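PDB 3WX5: cellulase from Uncultured bacterium, which hydrolyses internal beta-1,4-glucosidic bonds of cellulose as an endoglucanase of glycoside hydrolase family 12. Local coordinates for residues E17-C23 and C50-E56; G33-R37 and D236-T240; V98-L104 and K198-D202; S106-L110 and E220-E224. All blocks are in the same frame, centred on the assembly; numbering follows the deposited sequence.

A family 12 endoglucanase illustrates how a curved beta-sandwich is held together at one edge, between its sheets and at its helix. Interaction 1 zips up the edge of the six-stranded antiparallel sheet. The centres of interactions 1 and 2 are about 15 Å apart, those of interactions 2 and 4 about 11 Å. Interactions 2 and 4 bridge the two large sheets through aromatic side chains, and touch where Phe237 packs on Thr221 and Ser106 OG probably bonds Ser238 O. Interaction 3, centred about 32 Å from interaction 1, sets helix 197-206 against strand 101-111, which interaction 4 also uses. In sequence, interactions 3 and 4 lie between 33-37 and 236-240, while interactions 1 and 2 alternate their segments, so distant parts of the chain join in one sandwich.

Interaction 1 of 4, residues E17-C23 and C50-E56; sequences EPTATVC and CIEIGLE
The flat carboxylate of Glu17 lies over Gly54, its CD 3.4 Å from CA of the glycine, while its two oxygens serve different partners. OE1 receives Glu56 N at 2.8 Å, nearly in line with its own C-O bond but bent at the hydrogen (135°), and OE2 is held by Thr57 OG1. Gly54 suits this arrangement, since a CB there would collide with OE2. CG of Glu17 stands between its backbone N and carbonyl carbon (chi1 72°), which brings the extended chain down onto the other segment. The Glu56 side chain crosses that of Pro18 at about a right angle, its OE2 3.4 Å from CD of Pro18. OE1 of Glu17 and OE1 of Glu56, 4.6 Å apart, probably disfavour each other, which Glu56 N and Thr57 may offset. With an alanine at Glu17, Glu56 N and Thr57 OG1 would probably lose their shared anchor and Gly54 its cover.

Beyond this end, the chains pair as antiparallel strands. Ala20 with Ile53 and Val22 with Ile51 are hydrogen-bonded pairs, as in Val22 N to Ile51 O at 2.8 Å, and Leu55 N adds a straight bond to Pro18 O at 2.9 Å. On the inner face Val22 CG2 meets Ile53 CD1 at 3.5 Å; Thr19, Thr21 and Glu52 occupy the other. A disulfide, Cys23 SG to Cys50 SG, locks the far end. Strand 19-22 forms one margin of the six-stranded sheet; strand 49-54 separates it from strand 60-65, and Ile51 and Ile53 reach Val38 on strand 36-39 of the second sheet.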
loop_
_atom_site.group_PDB
_atom_site.type_symbol
_atom_site.label_atom_id
_atom_site.label_comp_id
_atom_site.label_asym_id
_atom_site.label_seq_id
_atom_site.Cartn_x
_atom_site.Cartn_y
_atom_site.Cartn_z
ATOM N N GLU A 17 -5.389 -3.798 23.580
ATOM C CA GLU A 17 -6.209 -2.797 22.909
ATOM C C GLU A 17 -7.520 -3.425 22.418
ATOM O O GLU A 17 -7.560 -4.625 22.122
ATOM C CB GLU A 17 -5.443 -2.139 21.751
ATOM C CG GLU A 17 -5.230 -3.031 20.522
ATOM C CD GLU A 17 -4.548 -2.288 19.368
ATOM O OE1 GLU A 17 -4.994 -1.171 19.007
ATOM O OE2 GLU A 17 -3.534 -2.796 18.862
ATOM N N PRO A 18 -8.595 -2.619 22.344
ATOM C CA PRO A 18 -9.869 -3.031 21.722
ATOM C C PRO A 18 -9.641 -3.435 20.269
ATOM O O PRO A 18 -8.783 -2.846 19.592
ATOM C CB PRO A 18 -10.711 -1.748 21.745
ATOM C CG PRO A 18 -10.029 -0.848 22.721
ATOM C CD PRO A 18 -8.580 -1.185 22.662
ATOM N N THR A 19 -10.380 -4.434 19.798
ATOM C CA THR A 19 -10.251 -4.890 18.425
ATOM C C THR A 19 -11.644 -5.001 17.828
ATOM O O THR A 19 -12.632 -5.052 18.566
ATOM C CB THR A 19 -9.526 -6.264 18.341
ATOM O OG1 THR A 19 -10.288 -7.247 19.053
ATOM C CG2 THR A 19 -8.131 -6.194 18.960
ATOM N N ALA A 20 -11.719 -4.969 16.498
ATOM C CA ALA A 20 -12.920 -5.339 15.745
ATOM C C ALA A 20 -12.576 -6.339 14.643
ATOM O O ALA A 20 -11.485 -6.283 14.074
ATOM C CB ALA A 20 -13.566 -4.099 15.147
ATOM N N THR A 21 -13.500 -7.261 14.359
ATOM C CA THR A 21 -13.264 -8.279 13.332
ATOM C C THR A 21 -14.116 -7.935 12.134
ATOM O O THR A 21 -15.343 -7.948 12.220
ATOM C CB THR A 21 -13.623 -9.712 13.822
ATOM O OG1 THR A 21 -12.804 -10.049 14.953
ATOM C CG2 THR A 21 -13.352 -10.744 12.701
ATOM N N VAL A 22 -13.468 -7.521 11.049
ATOM C CA VAL A 22 -14.173 -6.909 9.915
ATOM C C VAL A 22 -14.131 -7.880 8.746
ATOM O O VAL A 22 -13.031 -8.259 8.308
ATOM C CB VAL A 22 -13.462 -5.593 9.482
ATOM C CG1 VAL A 22 -14.005 -5.070 8.156
ATOM C CG2 VAL A 22 -13.562 -4.519 10.600
ATOM N N CYS A 23 -15.308 -8.268 8.234
ATOM C CA CYS A 23 -15.398 -9.279 7.170
ATOM C C CYS A 23 -16.089 -8.788 5.899
ATOM O O CYS A 23 -16.081 -9.496 4.876
ATOM C CB CYS A 23 -16.092 -10.569 7.658
ATOM S SG CYS A 23 -15.356 -11.363 9.120
ATOM N N CYS A 50 -11.603 -12.103 6.513
ATOM C CA CYS A 50 -11.775 -11.302 7.722
ATOM C C CYS A 50 -10.438 -10.798 8.226
ATOM O O CYS A 50 -9.439 -11.496 8.142
ATOM C CB CYS A 50 -12.428 -12.123 8.840
ATOM S SG CYS A 50 -14.064 -12.769 8.364
ATOM N N ILE A 51 -10.431 -9.582 8.767
ATOM C CA ILE A 51 -9.262 -9.101 9.507
ATOM C C ILE A 51 -9.653 -8.694 10.924
ATOM O O ILE A 51 -10.698 -8.054 11.130
ATOM C CB ILE A 51 -8.574 -7.902 8.789
ATOM C CG1 ILE A 51 -9.572 -6.773 8.489
ATOM C CG2 ILE A 51 -7.922 -8.404 7.477
ATOM C CD1 ILE A 51 -8.939 -5.537 7.762
ATOM N N GLU A 52 -8.765 -8.969 11.870
ATOM C CA GLU A 52 -8.948 -8.506 13.234
ATOM C C GLU A 52 -8.084 -7.272 13.458
ATOM O O GLU A 52 -6.865 -7.327 13.276
ATOM C CB GLU A 52 -8.581 -9.623 14.218
ATOM C CG GLU A 52 -8.619 -9.190 15.676
ATOM C CD GLU A 52 -8.314 -10.355 16.619
ATOM O OE1 GLU A 52 -9.239 -11.138 16.882
ATOM O OE2 GLU A 52 -7.131 -10.570 16.976
ATOM N N ILE A 53 -8.737 -6.147 13.751
ATOM C CA ILE A 53 -8.098 -4.815 13.739
ATOM C C ILE A 53 -7.978 -4.227 15.144
ATOM O O ILE A 53 -8.990 -4.022 15.837
ATOM C CB ILE A 53 -8.906 -3.786 12.909
ATOM C CG1 ILE A 53 -9.269 -4.348 11.535
ATOM C CG2 ILE A 53 -8.081 -2.497 12.710
ATOM C CD1 ILE A 53 -10.215 -3.454 10.760
ATOM N N GLY A 54 -6.762 -3.845 15.510
ATOM C CA GLY A 54 -6.528 -3.125 16.761
ATOM C C GLY A 54 -6.928 -1.672 16.570
ATOM O O GLY A 54 -6.413 -0.988 15.690
ATOM N N LEU A 55 -7.918 -1.215 17.327
ATOM C CA LEU A 55 -8.462 0.124 17.094
ATOM C C LEU A 55 -7.528 1.282 17.473
ATOM O O LEU A 55 -7.689 2.395 16.971
ATOM C CB LEU A 55 -9.828 0.282 17.779
ATOM C CG LEU A 55 -10.900 -0.660 17.234
ATOM C CD1 LEU A 55 -12.211 -0.556 18.037
ATOM C CD2 LEU A 55 -11.119 -0.459 15.738
ATOM N N GLU A 56 -6.561 1.030 18.354
ATOM C CA GLU A 56 -5.626 2.076 18.765
ATOM C C GLU A 56 -4.399 2.144 17.852
ATOM O O GLU A 56 -3.955 3.227 17.500
ATOM C CB GLU A 56 -5.211 1.874 20.231
ATOM C CG GLU A 56 -6.342 2.235 21.220
ATOM C CD GLU A 56 -6.122 1.676 22.634
ATOM O OE1 GLU A 56 -5.003 1.205 22.935
ATOM O OE2 GLU A 56 -7.056 1.768 23.462
#

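Interaction 2 of 4, residues G33-R37 and D236-T240; sequences GGRYR and DFSVT
Tyr36 reaches Val239 and Phe237 across a gap too wide for strand pairing, the nearest alpha carbons, CA of Tyr36 and CA of Ser238, being 8.8 Å apart, so side chains do the bridging. The tyrosine ring is sandwiched: CG of Arg35 sits 3.7 Å above the centre of one face, and the edge of Phe237 meets the opposite face in a T-shaped pair, with centroids 5.0 Å apart and planes at 68°. CE2 of Phe237 comes closest, 3.7 Å from CD1 of Tyr36.

Two consecutive side chains can point the same way because Arg35 and Tyr36 form a classic beta bulge opposite Val31. In the beta-sandwich of family 12 the bulge is consistent with both side chains reaching strand 233-243 of the opposite sheet.

At the ring's far end, OH of Tyr36 accepts Val239 N at 3.0 Å in a nearly straight bond (166°) and also NE of Arg35; a water lies at the ring's edge, close to OH, and is weakly linked to Ser238 OG. With a phenylalanine in place of Tyr36, Val239 N and Arg35 NE would probably be left without their common acceptor. Arg35 runs extended, its CG turned opposite the backbone N (chi1 174°), over the tyrosine. Its NH2 then reaches Val239 O at 2.8 Å, with that oxygen close to the guanidinium plane.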
loop_
_atom_site.group_PDB
_atom_site.type_symbol
_atom_site.label_atom_id
_atom_site.label_comp_id
_atom_site.label_asym_id
_atom_site.label_seq_id
_atom_site.Cartn_x
_atom_site.Cartn_y
_atom_site.Cartn_z
ATOM N N GLY A 33 -7.162 7.112 16.696
ATOM C CA GLY A 33 -7.862 8.384 16.875
ATOM C C GLY A 33 -8.197 9.049 15.553
ATOM O O GLY A 33 -8.496 10.242 15.511
ATOM N N GLY A 34 -8.215 8.271 14.474
ATOM C CA GLY A 34 -8.590 8.819 13.175
ATOM C C GLY A 34 -7.406 9.143 12.289
ATOM O O GLY A 34 -7.589 9.593 11.160
ATOM N N ARG A 35 -6.189 8.918 12.782
ATOM C CA ARG A 35 -5.029 9.288 11.990
ATOM C C ARG A 35 -4.856 8.341 10.784
ATOM O O ARG A 35 -4.358 8.748 9.741
ATOM C CB ARG A 35 -3.752 9.335 12.830
ATOM C CG ARG A 35 -2.516 9.568 11.961
ATOM C CD ARG A 35 -1.340 10.128 12.728
ATOM N NE ARG A 35 -0.176 10.229 11.848
ATOM C CZ ARG A 35 0.070 11.249 11.028
ATOM N NH1 ARG A 35 -0.744 12.298 10.982
ATOM N NH2 ARG A 35 1.154 11.240 10.273
ATOM N N TYR A 36 -5.214 7.070 10.962
ATOM C CA TYR A 36 -5.140 6.083 9.881
ATOM C C TYR A 36 -6.492 5.399 9.722
ATOM O O TYR A 36 -7.378 5.558 10.557
ATOM C CB TYR A 36 -4.035 5.027 10.133
ATOM C CG TYR A 36 -2.676 5.610 10.415
ATOM C CD1 TYR A 36 -2.004 6.376 9.460
ATOM C CD2 TYR A 36 -2.074 5.438 11.657
ATOM C CE1 TYR A 36 -0.795 6.996 9.771
ATOM C CE2 TYR A 36 -0.843 6.016 11.952
ATOM C CZ TYR A 36 -0.237 6.807 11.020
ATOM O OH TYR A 36 0.958 7.410 11.322
ATOM N N ARG A 37 -6.651 4.663 8.631
ATOM C CA ARG A 37 -7.853 3.884 8.379
ATOM C C ARG A 37 -7.417 2.510 7.926
ATOM O O ARG A 37 -6.505 2.411 7.110
ATOM C CB ARG A 37 -8.610 4.528 7.238
ATOM C CG ARG A 37 -10.041 4.074 7.106
ATOM C CD ARG A 37 -10.903 5.286 6.773
ATOM N NE ARG A 37 -12.007 4.881 5.933
ATOM C CZ ARG A 37 -13.175 4.476 6.398
ATOM N NH1 ARG A 37 -13.398 4.468 7.709
ATOM N NH2 ARG A 37 -14.121 4.090 5.551
ATOM N N ASP A 236 2.585 -1.791 13.779
ATOM C CA ASP A 236 3.530 -0.700 14.040
ATOM C C ASP A 236 3.597 0.292 12.869
ATOM O O ASP A 236 4.666 0.846 12.585
ATOM C CB ASP A 236 4.956 -1.254 14.273
ATOM C CG ASP A 236 5.047 -2.249 15.442
ATOM O OD1 ASP A 236 4.270 -2.151 16.420
ATOM O OD2 ASP A 236 5.961 -3.105 15.384
ATOM N N PHE A 237 2.492 0.491 12.167
ATOM C CA PHE A 237 2.473 1.406 11.009
ATOM C C PHE A 237 2.583 2.867 11.470
ATOM O O PHE A 237 1.907 3.282 12.427
ATOM C CB PHE A 237 1.179 1.213 10.217
ATOM C CG PHE A 237 1.071 2.076 8.987
ATOM C CD1 PHE A 237 1.886 1.850 7.877
ATOM C CD2 PHE A 237 0.079 3.046 8.894
ATOM C CE1 PHE A 237 1.696 2.581 6.697
ATOM C CE2 PHE A 237 -0.137 3.761 7.703
ATOM C CZ PHE A 237 0.678 3.530 6.608
ATOM N N SER A 238 3.409 3.641 10.774
ATOM C CA SER A 238 3.492 5.069 10.989
ATOM C C SER A 238 3.824 5.720 9.660
ATOM O O SER A 238 4.519 5.151 8.834
ATOM C CB SER A 238 4.624 5.366 11.987
ATOM O OG SER A 238 4.729 6.748 12.213
ATOM N N VAL A 239 3.257 6.886 9.415
ATOM C CA VAL A 239 3.688 7.691 8.274
ATOM C C VAL A 239 3.992 9.085 8.756
ATOM O O VAL A 239 3.260 9.604 9.600
ATOM C CB VAL A 239 2.592 7.787 7.211
ATOM C CG1 VAL A 239 3.049 8.759 6.110
ATOM C CG2 VAL A 239 2.299 6.394 6.632
ATOM N N THR A 240 5.105 9.660 8.292
ATOM C CA THR A 240 5.420 11.053 8.633
ATOM C C THR A 240 5.623 11.879 7.368
ATOM O O THR A 240 6.520 11.601 6.560
ATOM C CB THR A 240 6.680 11.180 9.527
ATOM O OG1 THR A 240 6.499 10.417 10.727
ATOM C CG2 THR A 240 6.892 12.669 9.929
HETATM O O HOH W 1 1.734 7.445 13.744
#

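Interaction 3 of 4, residues V98-L104 and K198-D202; sequences VEAISRL and KAFID
Ile201 and Lys198 present two very different surfaces to the 98-104 segment, one apolar, the other ending in a polar, water-bridged group. Here the lone helix of the family 12 beta-sandwich, 197-206, packs on the beginning of strand 101-111. A classic beta bulge at Ser102 and Arg103, both opposite Thr242, lies between Ile101 and Leu104, and both of these flanking residues start their side chains toward the helix.

On the tight side, Ile201 is wedged among three aliphatic chains. Its CG2 branch meets CG1 of Val98 at 3.7 Å, and its CD1 tip lies 4.0 Å from CD2 of Leu104, the two side chains crossing at about a right angle; Ile101 CD1 is a little farther from it. Leu124 and Phe126 of strand 117-127 also pack on Ile201. The methylenes of Lys198 pack closely too, lying obliquely over Ile101 with CD 3.7 Å from CG2.

The looser part, on the partly exposed side, is polar. Lys198 N makes only a weak bond to Leu104 O. Bends at chi2 and chi4, the latter nearly eclipsed at 5°, bring NZ round to its own helix, where it forms a salt bridge to OD1 of Asp202 at 2.9 Å on the syn side of that carboxylate. The ammonium reaches the 3-10 turn and the start of the strand through water: a single molecule accepts from Lys198 NZ and donates to Val98 O at 2.8 Å and to Ile101 O at 3.1 Å.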
loop_
_atom_site.group_PDB
_atom_site.type_symbol
_atom_site.label_atom_id
_atom_site.label_comp_id
_atom_site.label_asym_id
_atom_site.label_seq_id
_atom_site.Cartn_x
_atom_site.Cartn_y
_atom_site.Cartn_z
ATOM N N VAL A 98 3.152 16.495 -5.621
ATOM C CA VAL A 98 4.465 15.872 -5.511
ATOM C C VAL A 98 5.596 16.883 -5.399
ATOM O O VAL A 98 6.479 16.748 -4.546
ATOM C CB VAL A 98 4.722 14.890 -6.659
ATOM C CG1 VAL A 98 6.212 14.490 -6.729
ATOM C CG2 VAL A 98 3.811 13.676 -6.515
ATOM N N GLU A 99 5.510 17.972 -6.169
ATOM C CA GLU A 99 6.597 18.970 -6.139
ATOM C C GLU A 99 6.592 19.752 -4.794
ATOM O O GLU A 99 7.572 20.417 -4.448
ATOM C CB GLU A 99 6.442 19.932 -7.330
ATOM C CG GLU A 99 5.132 20.711 -7.278
ATOM C CD GLU A 99 4.912 21.656 -8.474
ATOM O OE1 GLU A 99 5.880 21.984 -9.216
ATOM O OE2 GLU A 99 3.759 22.102 -8.643
ATOM N N ALA A 100 5.484 19.654 -4.061
ATOM C CA ALA A 100 5.279 20.363 -2.797
ATOM C C ALA A 100 5.520 19.448 -1.573
ATOM O O ALA A 100 5.310 19.845 -0.434
ATOM C CB ALA A 100 3.882 20.948 -2.755
ATOM N N ILE A 101 6.001 18.232 -1.806
ATOM C CA ILE A 101 6.403 17.367 -0.689
ATOM C C ILE A 101 7.873 17.633 -0.344
ATOM O O ILE A 101 8.719 17.571 -1.237
ATOM C CB ILE A 101 6.265 15.877 -1.056
ATOM C CG1 ILE A 101 4.803 15.542 -1.412
ATOM C CG2 ILE A 101 6.797 14.977 0.081
ATOM C CD1 ILE A 101 4.624 14.105 -1.961
ATOM N N SER A 102 8.184 17.895 0.929
ATOM C CA SER A 102 9.600 17.979 1.350
ATOM C C SER A 102 10.158 16.638 1.805
ATOM O O SER A 102 11.224 16.236 1.360
ATOM C CB SER A 102 9.855 19.027 2.438
ATOM O OG SER A 102 9.099 18.745 3.599
ATOM N N ARG A 103 9.417 15.942 2.666
ATOM C CA ARG A 103 9.863 14.648 3.208
ATOM C C ARG A 103 8.681 13.698 3.367
ATOM O O ARG A 103 7.590 14.110 3.770
ATOM C CB ARG A 103 10.534 14.821 4.576
ATOM C CG ARG A 103 11.947 15.423 4.513
ATOM C CD ARG A 103 12.512 15.711 5.935
ATOM N NE ARG A 103 12.059 17.005 6.475
ATOM C CZ ARG A 103 12.350 17.480 7.691
ATOM N NH1 ARG A 103 13.085 16.768 8.538
ATOM N NH2 ARG A 103 11.884 18.667 8.073
ATOM N N LEU A 104 8.968 12.406 3.268
ATOM C CA LEU A 104 7.945 11.403 3.504
ATOM C C LEU A 104 8.580 10.099 3.915
ATOM O O LEU A 104 9.360 9.518 3.162
ATOM C CB LEU A 104 7.109 11.205 2.247
ATOM C CG LEU A 104 5.994 10.167 2.411
ATOM C CD1 LEU A 104 4.978 10.587 3.529
ATOM C CD2 LEU A 104 5.269 9.926 1.046
ATOM N N LYS A 198 9.834 9.225 -0.179
ATOM C CA LYS A 198 10.061 10.286 -1.177
ATOM C C LYS A 198 11.138 9.844 -2.181
ATOM O O LYS A 198 11.088 10.201 -3.349
ATOM C CB LYS A 198 10.506 11.580 -0.472
ATOM C CG LYS A 198 10.617 12.831 -1.361
ATOM C CD LYS A 198 9.279 13.172 -2.004
ATOM C CE LYS A 198 9.306 14.441 -2.885
ATOM N NZ LYS A 198 10.639 15.107 -3.096
ATOM N N ALA A 199 12.085 9.028 -1.729
ATOM C CA ALA A 199 13.145 8.553 -2.659
ATOM C C ALA A 199 12.498 7.821 -3.832
ATOM O O ALA A 199 12.894 8.017 -4.996
ATOM C CB ALA A 199 14.142 7.648 -1.946
ATOM N N PHE A 200 11.504 6.971 -3.547
ATOM C CA PHE A 200 10.812 6.243 -4.625
ATOM C C PHE A 200 10.023 7.167 -5.521
ATOM O O PHE A 200 10.015 7.014 -6.740
ATOM C CB PHE A 200 9.888 5.151 -4.041
ATOM C CG PHE A 200 10.612 4.143 -3.205
ATOM C CD1 PHE A 200 10.839 4.381 -1.855
ATOM C CD2 PHE A 200 11.248 3.046 -3.811
ATOM C CE1 PHE A 200 11.593 3.520 -1.069
ATOM C CE2 PHE A 200 11.938 2.129 -3.021
ATOM C CZ PHE A 200 12.120 2.371 -1.641
ATOM N N ILE A 201 9.269 8.072 -4.904
ATOM C CA ILE A 201 8.580 9.074 -5.650
ATOM C C ILE A 201 9.481 9.845 -6.610
ATOM O O ILE A 201 9.167 9.961 -7.800
ATOM C CB ILE A 201 7.843 10.063 -4.714
ATOM C CG1 ILE A 201 6.832 9.282 -3.863
ATOM C CG2 ILE A 201 7.172 11.122 -5.556
ATOM C CD1 ILE A 201 6.002 10.165 -2.842
ATOM N N ASP A 202 10.634 10.309 -6.124
ATOM C CA ASP A 202 11.534 11.116 -6.949
ATOM C C ASP A 202 12.143 10.271 -8.069
ATOM O O ASP A 202 12.394 10.784 -9.153
ATOM C CB ASP A 202 12.660 11.744 -6.096
ATOM C CG ASP A 202 12.183 12.948 -5.272
ATOM O OD1 ASP A 202 10.997 13.336 -5.392
ATOM O OD2 ASP A 202 12.971 13.447 -4.432
HETATM O O HOH W 2 9.157 17.343 -4.310
#

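Interaction 4 of 4, residues S106-L110 and E220-E224; sequences SNWRL and ETGFE
Thr221 lies over one face of the Trp108 indole with both of its branches. CG2 stands 3.5 Å from the centroid of the five-membered ring, only 5° off the normal, a well-centred CH-pi contact, while OG1 sits over the six-membered ring, 3.3 Å from CZ3. The threonine places CG2 between its backbone N and carbonyl carbon and turns OG1 opposite the N (chi1 -167°), which sets the two branches side by side above the indole. Phe223 meets the outer part of the same ring system obliquely, planes at 47°, its CZ 3.8 Å from CZ2 of Trp108. CE1 of Phe223 also touches CB of Leu110, which lies over the rim of the opposite face of the indole.

A second shell fixes these groups. NE1 of Trp108 is hydrogen-bonded to Ser234 OG, which should resist rotation of the indole, and OG1 of Thr221 has a weak bond to Ala121 O. Tyr122 packs against both Trp108 and Thr221, and Leu146 against the tryptophan.

All five touching residues are buried, and the contact joins strand 101-111 of one sheet to strand 215-225 of the other: the aromatic-lined interior of a family 12 beta-jelly-roll sandwich.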
loop_
_atom_site.group_PDB
_atom_site.type_symbol
_atom_site.label_atom_id
_atom_site.label_comp_id
_atom_site.label_asym_id
_atom_site.label_seq_id
_atom_site.Cartn_x
_atom_site.Cartn_y
_atom_site.Cartn_z
ATOM N N SER A 106 8.127 6.289 6.504
ATOM C CA SER A 106 7.181 5.392 7.133
ATOM C C SER A 106 7.866 4.231 7.847
ATOM O O SER A 106 8.961 3.827 7.466
ATOM C CB SER A 106 6.201 4.932 6.064
ATOM O OG SER A 106 5.272 4.011 6.582
ATOM N N ASN A 107 7.284 3.813 8.971
ATOM C CA ASN A 107 7.588 2.536 9.607
ATOM C C ASN A 107 6.514 1.479 9.343
ATOM O O ASN A 107 5.325 1.796 9.296
ATOM C CB ASN A 107 7.714 2.699 11.135
ATOM C CG ASN A 107 8.647 3.815 11.545
ATOM O OD1 ASN A 107 9.501 4.254 10.784
ATOM N ND2 ASN A 107 8.472 4.293 12.779
ATOM N N TRP A 108 6.916 0.205 9.321
ATOM C CA TRP A 108 5.949 -0.889 9.225
ATOM C C TRP A 108 6.637 -2.182 9.633
ATOM O O TRP A 108 7.818 -2.370 9.362
ATOM C CB TRP A 108 5.428 -1.033 7.784
ATOM C CG TRP A 108 4.246 -1.988 7.651
ATOM C CD1 TRP A 108 3.117 -2.036 8.447
ATOM C CD2 TRP A 108 4.027 -2.941 6.597
ATOM N NE1 TRP A 108 2.289 -3.063 8.025
ATOM C CE2 TRP A 108 2.817 -3.619 6.884
ATOM C CE3 TRP A 108 4.757 -3.311 5.455
ATOM C CZ2 TRP A 108 2.264 -4.562 6.009
ATOM C CZ3 TRP A 108 4.224 -4.288 4.607
ATOM C CH2 TRP A 108 3.006 -4.921 4.907
ATOM N N ARG A 109 5.877 -3.104 10.216
ATOM C CA ARG A 109 6.392 -4.441 10.497
ATOM C C ARG A 109 5.357 -5.451 10.015
ATOM O O ARG A 109 4.166 -5.277 10.234
ATOM C CB ARG A 109 6.629 -4.617 11.993
ATOM C CG ARG A 109 7.187 -5.985 12.372
ATOM C CD ARG A 109 7.657 -6.022 13.847
ATOM N NE ARG A 109 6.527 -6.045 14.774
ATOM C CZ ARG A 109 5.828 -7.143 15.064
ATOM N NH1 ARG A 109 6.133 -8.300 14.491
ATOM N NH2 ARG A 109 4.807 -7.083 15.898
ATOM N N LEU A 110 5.812 -6.481 9.320
ATOM C CA LEU A 110 4.893 -7.487 8.832
ATOM C C LEU A 110 5.288 -8.856 9.393
ATOM O O LEU A 110 6.478 -9.134 9.670
ATOM C CB LEU A 110 4.882 -7.488 7.307
ATOM C CG LEU A 110 6.241 -7.857 6.675
ATOM C CD1 LEU A 110 6.191 -9.207 5.997
ATOM C CD2 LEU A 110 6.753 -6.783 5.715
ATOM N N GLU A 220 -0.463 3.898 1.657
ATOM C CA GLU A 220 -1.076 2.697 2.228
ATOM C C GLU A 220 -0.024 1.620 2.339
ATOM O O GLU A 220 0.946 1.612 1.583
ATOM C CB GLU A 220 -2.230 2.193 1.340
ATOM C CG GLU A 220 -2.936 3.285 0.540
ATOM C CD GLU A 220 -4.279 2.846 -0.079
ATOM O OE1 GLU A 220 -4.568 1.628 -0.160
ATOM O OE2 GLU A 220 -5.095 3.740 -0.407
ATOM N N THR A 221 -0.238 0.657 3.228
ATOM C CA THR A 221 0.497 -0.588 3.093
ATOM C C THR A 221 -0.378 -1.753 3.529
ATOM O O THR A 221 -1.401 -1.545 4.190
ATOM C CB THR A 221 1.799 -0.554 3.916
ATOM O OG1 THR A 221 2.629 -1.652 3.512
ATOM C CG2 THR A 221 1.480 -0.653 5.444
ATOM N N GLY A 222 -0.033 -2.960 3.094
ATOM C CA GLY A 222 -0.908 -4.121 3.340
ATOM C C GLY A 222 -0.404 -5.298 2.557
ATOM O O GLY A 222 0.778 -5.339 2.212
ATOM N N PHE A 223 -1.306 -6.211 2.192
ATOM C CA PHE A 223 -0.890 -7.459 1.548
ATOM C C PHE A 223 -1.760 -7.623 0.314
ATOM O O PHE A 223 -2.987 -7.696 0.432
ATOM C CB PHE A 223 -1.132 -8.641 2.493
ATOM C CG PHE A 223 -0.448 -8.489 3.838
ATOM C CD1 PHE A 223 0.906 -8.778 3.964
ATOM C CD2 PHE A 223 -1.138 -7.976 4.944
ATOM C CE1 PHE A 223 1.562 -8.620 5.184
ATOM C CE2 PHE A 223 -0.477 -7.782 6.179
ATOM C CZ PHE A 223 0.864 -8.129 6.295
ATOM N N GLU A 224 -1.159 -7.724 -0.867
ATOM C CA GLU A 224 -1.973 -8.168 -1.993
ATOM C C GLU A 224 -2.126 -9.679 -1.897
ATOM O O GLU A 224 -1.135 -10.414 -1.814
ATOM C CB GLU A 224 -1.375 -7.758 -3.342
ATOM C CG GLU A 224 -1.297 -6.239 -3.554
ATOM C CD GLU A 224 -0.962 -5.871 -4.997
ATOM O OE1 GLU A 224 0.146 -6.201 -5.476
ATOM O OE2 GLU A 224 -1.834 -5.296 -5.678
#